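Local coordinates for cystathionine beta-lyase family protein, YNBB B.subtilis ortholog (Clostridium acetobutylicum, PDB 3HVY) that is probably a pyridoxal phosphate-dependent lyase of the methionine gamma-lyase family, and may be involved in aluminium resistance, at residues Val217-Glu229 / Tyr326-Lys338. Residues are numbered along the deposited sequence; the frame is centred on the assembly and turned at random.
Sequences VDNCYGEFVEEKE and YNDKRTDIIQAIK
Ile-334 lays its CD1 methyl over the centre of one face of the Tyr-221 ring, 3.7 Å from the centroid, a CH-pi contact. Ile-333 crosses the same side chain at about a right angle, its CG1 3.6 Å from Tyr-221 CD1. Val-225 CG1 is anti to the backbone N (chi1 176°), which brings it 3.4 Å from Arg-330 O. CA-H...O contacts run from Asp-332 CA to Tyr-221 O (3.2 Å) and from Gly-222 CA to Thr-331 O (3.3 Å). Thr-331 OG1 donates to the anti lone pair of Glu-226 OE2 at 2.9 Å. Ile-333 N reaches Tyr-221 O in a weak, bent bond of 3.3 Å. One water donates to both Val-225 O and Arg-330 O.

The Asp-332 carboxylate turns away. OD1 accepts from Ile-334 N in an Asx turn; OD2 is hydrogen-bonded to Ser-185 OG and Ser-193 OG. Arg-330 NH1 and NH2 both grip Gln-335 OE1. Tyr-221 OH bonds to Ser-388. In 217-229, Asp-218 OD2 is hydrogen-bonded to N1 of the pyridoxal phosphate-lysine at position 244, as in other fold-type I enzymes. Its OD1 accepts from Cys-220 N, an Asx turn leading into the type II turn that carries Tyr-221. The contact joins the loop after strand 214-218 to the loop leading into strand 334-338. Its chemistry implies a mixed interface: aromatic-aliphatic at Tyr-221, carbonyl-lined in the middle, hydrogen-bonded at Glu-226.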
loop_
_atom_site.group_PDB
_atom_site.type_symbol
_atom_site.label_atom_id
_atom_site.label_comp_id
_atom_site.label_asym_id
_atom_site.label_seq_id
_atom_site.Cartn_x
_atom_site.Cartn_y
_atom_site.Cartn_z
ATOM N N VAL D 217 -18.261 2.387 -27.907
ATOM C CA VAL D 217 -17.492 1.126 -28.201
ATOM C C VAL D 217 -16.846 0.515 -26.933
ATOM O O VAL D 217 -16.074 1.164 -26.247
ATOM C CB VAL D 217 -16.400 1.372 -29.247
ATOM C CG1 VAL D 217 -15.681 0.069 -29.715
ATOM C CG2 VAL D 217 -17.008 2.106 -30.453
ATOM N N ASP D 218 -17.220 -0.720 -26.628
ATOM C CA ASP D 218 -16.560 -1.547 -25.618
ATOM C C ASP D 218 -15.197 -1.864 -26.206
ATOM O O ASP D 218 -15.110 -2.607 -27.192
ATOM C CB ASP D 218 -17.391 -2.806 -25.423
ATOM C CG ASP D 218 -16.710 -3.847 -24.547
ATOM O OD1 ASP D 218 -15.532 -3.630 -24.175
ATOM O OD2 ASP D 218 -17.360 -4.913 -24.274
ATOM N N ASN D 219 -14.141 -1.253 -25.654
ATOM C CA ASN D 219 -12.794 -1.342 -26.257
ATOM C C ASN D 219 -11.922 -2.419 -25.610
ATOM O O ASN D 219 -10.732 -2.461 -25.847
ATOM C CB ASN D 219 -12.085 0.001 -26.110
ATOM C CG ASN D 219 -11.055 0.214 -27.160
ATOM O OD1 ASN D 219 -11.234 -0.242 -28.296
ATOM N ND2 ASN D 219 -9.932 0.905 -26.803
ATOM N N CYS D 220 -12.505 -3.225 -24.727
ATOM C CA CYS D 220 -11.739 -4.259 -24.061
ATOM C C CYS D 220 -10.916 -5.150 -25.008
ATOM O O CYS D 220 -11.438 -5.655 -25.972
ATOM C CB CYS D 220 -12.665 -5.146 -23.225
ATOM S SG CYS D 220 -13.226 -4.380 -21.667
ATOM N N TYR D 221 -9.656 -5.333 -24.650
ATOM C CA TYR D 221 -8.665 -6.169 -25.326
ATOM C C TYR D 221 -8.069 -5.545 -26.561
ATOM O O TYR D 221 -7.177 -6.118 -27.197
ATOM C CB TYR D 221 -9.233 -7.495 -25.742
ATOM C CG TYR D 221 -9.594 -8.438 -24.600
ATOM C CD1 TYR D 221 -8.607 -8.971 -23.816
ATOM C CD2 TYR D 221 -10.900 -8.845 -24.366
ATOM C CE1 TYR D 221 -8.871 -9.877 -22.840
ATOM C CE2 TYR D 221 -11.181 -9.779 -23.332
ATOM C CZ TYR D 221 -10.143 -10.283 -22.603
ATOM O OH TYR D 221 -10.324 -11.192 -21.582
ATOM N N GLY D 222 -8.537 -4.373 -26.924
ATOM C CA GLY D 222 -8.061 -3.788 -28.170
ATOM C C GLY D 222 -7.030 -2.676 -28.011
ATOM O O GLY D 222 -6.473 -2.205 -28.996
ATOM N N GLU D 223 -6.774 -2.222 -26.803
ATOM C CA GLU D 223 -5.943 -1.036 -26.633
ATOM C C GLU D 223 -4.577 -1.319 -27.116
ATOM O O GLU D 223 -4.038 -2.343 -26.781
ATOM C CB GLU D 223 -5.870 -0.607 -25.161
ATOM C CG GLU D 223 -7.260 -0.315 -24.500
ATOM C CD GLU D 223 -7.950 -1.536 -23.892
ATOM O OE1 GLU D 223 -7.445 -2.677 -24.022
ATOM O OE2 GLU D 223 -9.026 -1.339 -23.263
ATOM N N PHE D 224 -4.024 -0.398 -27.900
ATOM C CA PHE D 224 -2.679 -0.497 -28.508
ATOM C C PHE D 224 -2.394 -1.665 -29.450
ATOM O O PHE D 224 -1.220 -1.859 -29.839
ATOM C CB PHE D 224 -1.620 -0.485 -27.421
ATOM C CG PHE D 224 -1.697 0.716 -26.528
ATOM C CD1 PHE D 224 -1.753 1.985 -27.060
ATOM C CD2 PHE D 224 -1.746 0.574 -25.146
ATOM C CE1 PHE D 224 -1.831 3.108 -26.241
ATOM C CE2 PHE D 224 -1.874 1.703 -24.317
ATOM C CZ PHE D 224 -1.890 2.955 -24.871
ATOM N N VAL D 225 -3.427 -2.398 -29.870
ATOM C CA VAL D 225 -3.233 -3.438 -30.842
ATOM C C VAL D 225 -3.088 -2.845 -32.271
ATOM O O VAL D 225 -2.387 -3.401 -33.119
ATOM C CB VAL D 225 -4.321 -4.509 -30.766
ATOM C CG1 VAL D 225 -4.102 -5.556 -31.936
ATOM C CG2 VAL D 225 -4.299 -5.169 -29.361
ATOM N N GLU D 226 -3.754 -1.732 -32.525
ATOM C CA GLU D 226 -3.598 -0.996 -33.764
ATOM C C GLU D 226 -3.027 0.377 -33.413
ATOM O O GLU D 226 -2.924 0.756 -32.235
ATOM C CB GLU D 226 -4.939 -0.846 -34.501
ATOM C CG GLU D 226 -5.583 -2.178 -34.940
ATOM C CD GLU D 226 -6.711 -2.004 -35.949
ATOM O OE1 GLU D 226 -6.508 -1.265 -36.908
ATOM O OE2 GLU D 226 -7.781 -2.647 -35.827
ATOM N N GLU D 227 -2.714 1.149 -34.442
ATOM C CA GLU D 227 -2.155 2.496 -34.242
ATOM C C GLU D 227 -3.227 3.523 -33.912
ATOM O O GLU D 227 -2.913 4.641 -33.501
ATOM C CB GLU D 227 -1.292 2.897 -35.462
ATOM C CG GLU D 227 -1.976 3.228 -36.740
ATOM C CD GLU D 227 -2.823 2.093 -37.382
ATOM O OE1 GLU D 227 -2.651 0.840 -37.118
ATOM O OE2 GLU D 227 -3.690 2.507 -38.186
ATOM N N LYS D 228 -4.495 3.143 -34.104
ATOM C CA LYS D 228 -5.638 3.994 -33.775
ATOM C C LYS D 228 -6.540 3.253 -32.824
ATOM O O LYS D 228 -6.484 2.037 -32.715
ATOM C CB LYS D 228 -6.471 4.336 -35.012
ATOM C CG LYS D 228 -5.801 5.223 -36.029
ATOM C CD LYS D 228 -6.758 5.611 -37.203
ATOM N N GLU D 229 -7.379 4.018 -32.147
ATOM C CA GLU D 229 -8.407 3.522 -31.253
ATOM C C GLU D 229 -9.764 3.984 -31.830
ATOM O O GLU D 229 -9.814 4.759 -32.769
ATOM C CB GLU D 229 -8.168 4.098 -29.846
ATOM C CG GLU D 229 -6.854 3.651 -29.203
ATOM C CD GLU D 229 -6.766 2.157 -28.999
ATOM O OE1 GLU D 229 -7.834 1.553 -28.800
ATOM O OE2 GLU D 229 -5.622 1.580 -29.036
ATOM N N TYR D 326 -3.036 -16.562 -38.639
ATOM C CA TYR D 326 -1.793 -15.925 -38.269
ATOM C C TYR D 326 -1.486 -14.650 -39.003
ATOM O O TYR D 326 -0.877 -13.755 -38.453
ATOM C CB TYR D 326 -0.640 -16.918 -38.446
ATOM C CG TYR D 326 -0.139 -17.155 -39.831
ATOM C CD1 TYR D 326 -0.912 -17.842 -40.763
ATOM C CD2 TYR D 326 1.141 -16.759 -40.209
ATOM C CE1 TYR D 326 -0.459 -18.113 -42.005
ATOM C CE2 TYR D 326 1.629 -17.059 -41.480
ATOM C CZ TYR D 326 0.826 -17.732 -42.366
ATOM O OH TYR D 326 1.248 -18.051 -43.616
ATOM N N ASN D 327 -1.934 -14.569 -40.247
ATOM C CA ASN D 327 -1.693 -13.412 -41.056
ATOM C C ASN D 327 -2.875 -12.513 -41.215
ATOM O O ASN D 327 -2.806 -11.633 -42.035
ATOM C CB ASN D 327 -1.062 -13.772 -42.394
ATOM C CG ASN D 327 -2.011 -14.505 -43.304
ATOM O OD1 ASN D 327 -3.053 -14.982 -42.875
ATOM N ND2 ASN D 327 -1.652 -14.610 -44.560
ATOM N N ASP D 328 -3.959 -12.744 -40.457
ATOM C CA ASP D 328 -5.028 -11.760 -40.307
ATOM C C ASP D 328 -4.545 -10.734 -39.319
ATOM O O ASP D 328 -4.246 -11.073 -38.173
ATOM C CB ASP D 328 -6.296 -12.375 -39.698
ATOM C CG ASP D 328 -7.023 -13.282 -40.658
ATOM O OD1 ASP D 328 -7.010 -13.001 -41.874
ATOM O OD2 ASP D 328 -7.645 -14.249 -40.198
ATOM N N LYS D 329 -4.444 -9.491 -39.746
ATOM C CA LYS D 329 -3.948 -8.431 -38.868
ATOM C C LYS D 329 -4.967 -8.186 -37.724
ATOM O O LYS D 329 -6.167 -8.106 -37.919
ATOM C CB LYS D 329 -3.607 -7.144 -39.639
ATOM C CG LYS D 329 -2.476 -7.333 -40.746
ATOM C CD LYS D 329 -1.137 -7.884 -40.189
ATOM C CE LYS D 329 0.030 -7.809 -41.195
ATOM N NZ LYS D 329 0.023 -8.859 -42.237
ATOM N N ARG D 330 -4.432 -8.155 -36.513
ATOM C CA ARG D 330 -5.222 -8.146 -35.309
ATOM C C ARG D 330 -5.755 -6.794 -34.852
ATOM O O ARG D 330 -5.215 -5.721 -35.169
ATOM C CB ARG D 330 -4.383 -8.773 -34.186
ATOM C CG ARG D 330 -3.772 -10.141 -34.523
ATOM C CD ARG D 330 -4.796 -11.056 -35.032
ATOM N NE ARG D 330 -4.334 -12.368 -35.545
ATOM C CZ ARG D 330 -4.275 -13.467 -34.797
ATOM N NH1 ARG D 330 -4.535 -13.413 -33.514
ATOM N NH2 ARG D 330 -3.934 -14.626 -35.327
ATOM N N THR D 331 -6.856 -6.890 -34.122
ATOM C CA THR D 331 -7.430 -5.747 -33.475
ATOM C C THR D 331 -7.527 -5.913 -31.980
ATOM O O THR D 331 -7.707 -4.902 -31.248
ATOM C CB THR D 331 -8.813 -5.419 -34.073
ATOM O OG1 THR D 331 -9.133 -4.076 -33.746
ATOM C CG2 THR D 331 -9.910 -6.341 -33.550
ATOM N N ASP D 332 -7.469 -7.177 -31.504
ATOM C CA ASP D 332 -7.400 -7.474 -30.091
ATOM C C ASP D 332 -6.371 -8.594 -29.833
ATOM O O ASP D 332 -5.698 -9.030 -30.754
ATOM C CB ASP D 332 -8.776 -7.773 -29.513
ATOM C CG ASP D 332 -9.357 -9.041 -30.042
ATOM O OD1 ASP D 332 -8.559 -9.897 -30.441
ATOM O OD2 ASP D 332 -10.591 -9.204 -30.045
ATOM N N ILE D 333 -6.226 -8.991 -28.581
ATOM C CA ILE D 333 -5.222 -9.993 -28.173
ATOM C C ILE D 333 -5.746 -11.437 -28.109
ATOM O O ILE D 333 -5.035 -12.344 -27.683
ATOM C CB ILE D 333 -4.546 -9.654 -26.809
ATOM C CG1 ILE D 333 -5.555 -9.580 -25.672
ATOM C CG2 ILE D 333 -3.727 -8.329 -26.874
ATOM C CD1 ILE D 333 -4.930 -9.638 -24.267
ATOM N N ILE D 334 -6.955 -11.657 -28.569
ATOM C CA ILE D 334 -7.581 -12.962 -28.426
ATOM C C ILE D 334 -7.279 -13.896 -29.604
ATOM O O ILE D 334 -7.237 -13.444 -30.746
ATOM C CB ILE D 334 -9.103 -12.848 -28.360
ATOM C CG1 ILE D 334 -9.543 -11.839 -27.287
ATOM C CG2 ILE D 334 -9.748 -14.242 -28.132
ATOM C CD1 ILE D 334 -8.958 -12.113 -25.955
ATOM N N GLN D 335 -7.096 -15.202 -29.299
ATOM C CA GLN D 335 -6.890 -16.221 -30.297
ATOM C C GLN D 335 -7.825 -17.354 -29.976
ATOM O O GLN D 335 -7.811 -17.847 -28.854
ATOM C CB GLN D 335 -5.482 -16.805 -30.251
ATOM C CG GLN D 335 -5.184 -17.794 -31.384
ATOM C CD GLN D 335 -5.422 -17.185 -32.762
ATOM O OE1 GLN D 335 -4.896 -16.125 -33.053
ATOM N NE2 GLN D 335 -6.196 -17.873 -33.620
ATOM N N ALA D 336 -8.578 -17.794 -30.977
ATOM C CA ALA D 336 -9.505 -18.941 -30.871
ATOM C C ALA D 336 -8.936 -20.151 -31.624
ATOM O O ALA D 336 -8.268 -19.994 -32.650
ATOM C CB ALA D 336 -10.935 -18.557 -31.395
ATOM N N ILE D 337 -9.191 -21.346 -31.098
ATOM C CA ILE D 337 -8.698 -22.581 -31.662
ATOM C C ILE D 337 -9.890 -23.579 -31.638
ATOM O O ILE D 337 -10.467 -23.796 -30.576
ATOM C CB ILE D 337 -7.567 -23.182 -30.803
ATOM C CG1 ILE D 337 -6.452 -22.146 -30.482
ATOM C CG2 ILE D 337 -7.013 -24.491 -31.464
ATOM C CD1 ILE D 337 -5.475 -22.623 -29.400
ATOM N N LYS D 338 -10.277 -24.125 -32.786
ATOM C CA LYS D 338 -11.374 -25.115 -32.846
ATOM C C LYS D 338 -10.789 -26.516 -32.633
ATOM O O LYS D 338 -10.254 -27.123 -33.536
ATOM C CB LYS D 338 -12.108 -25.004 -34.166
ATOM C CG LYS D 338 -13.374 -25.833 -34.280
ATOM C CD LYS D 338 -14.098 -25.635 -35.609
ATOM C CE LYS D 338 -14.627 -24.193 -35.772
ATOM N NZ LYS D 338 -15.544 -23.998 -36.943
HETATM O O HOH W 1 -2.718 -4.547 -35.429
#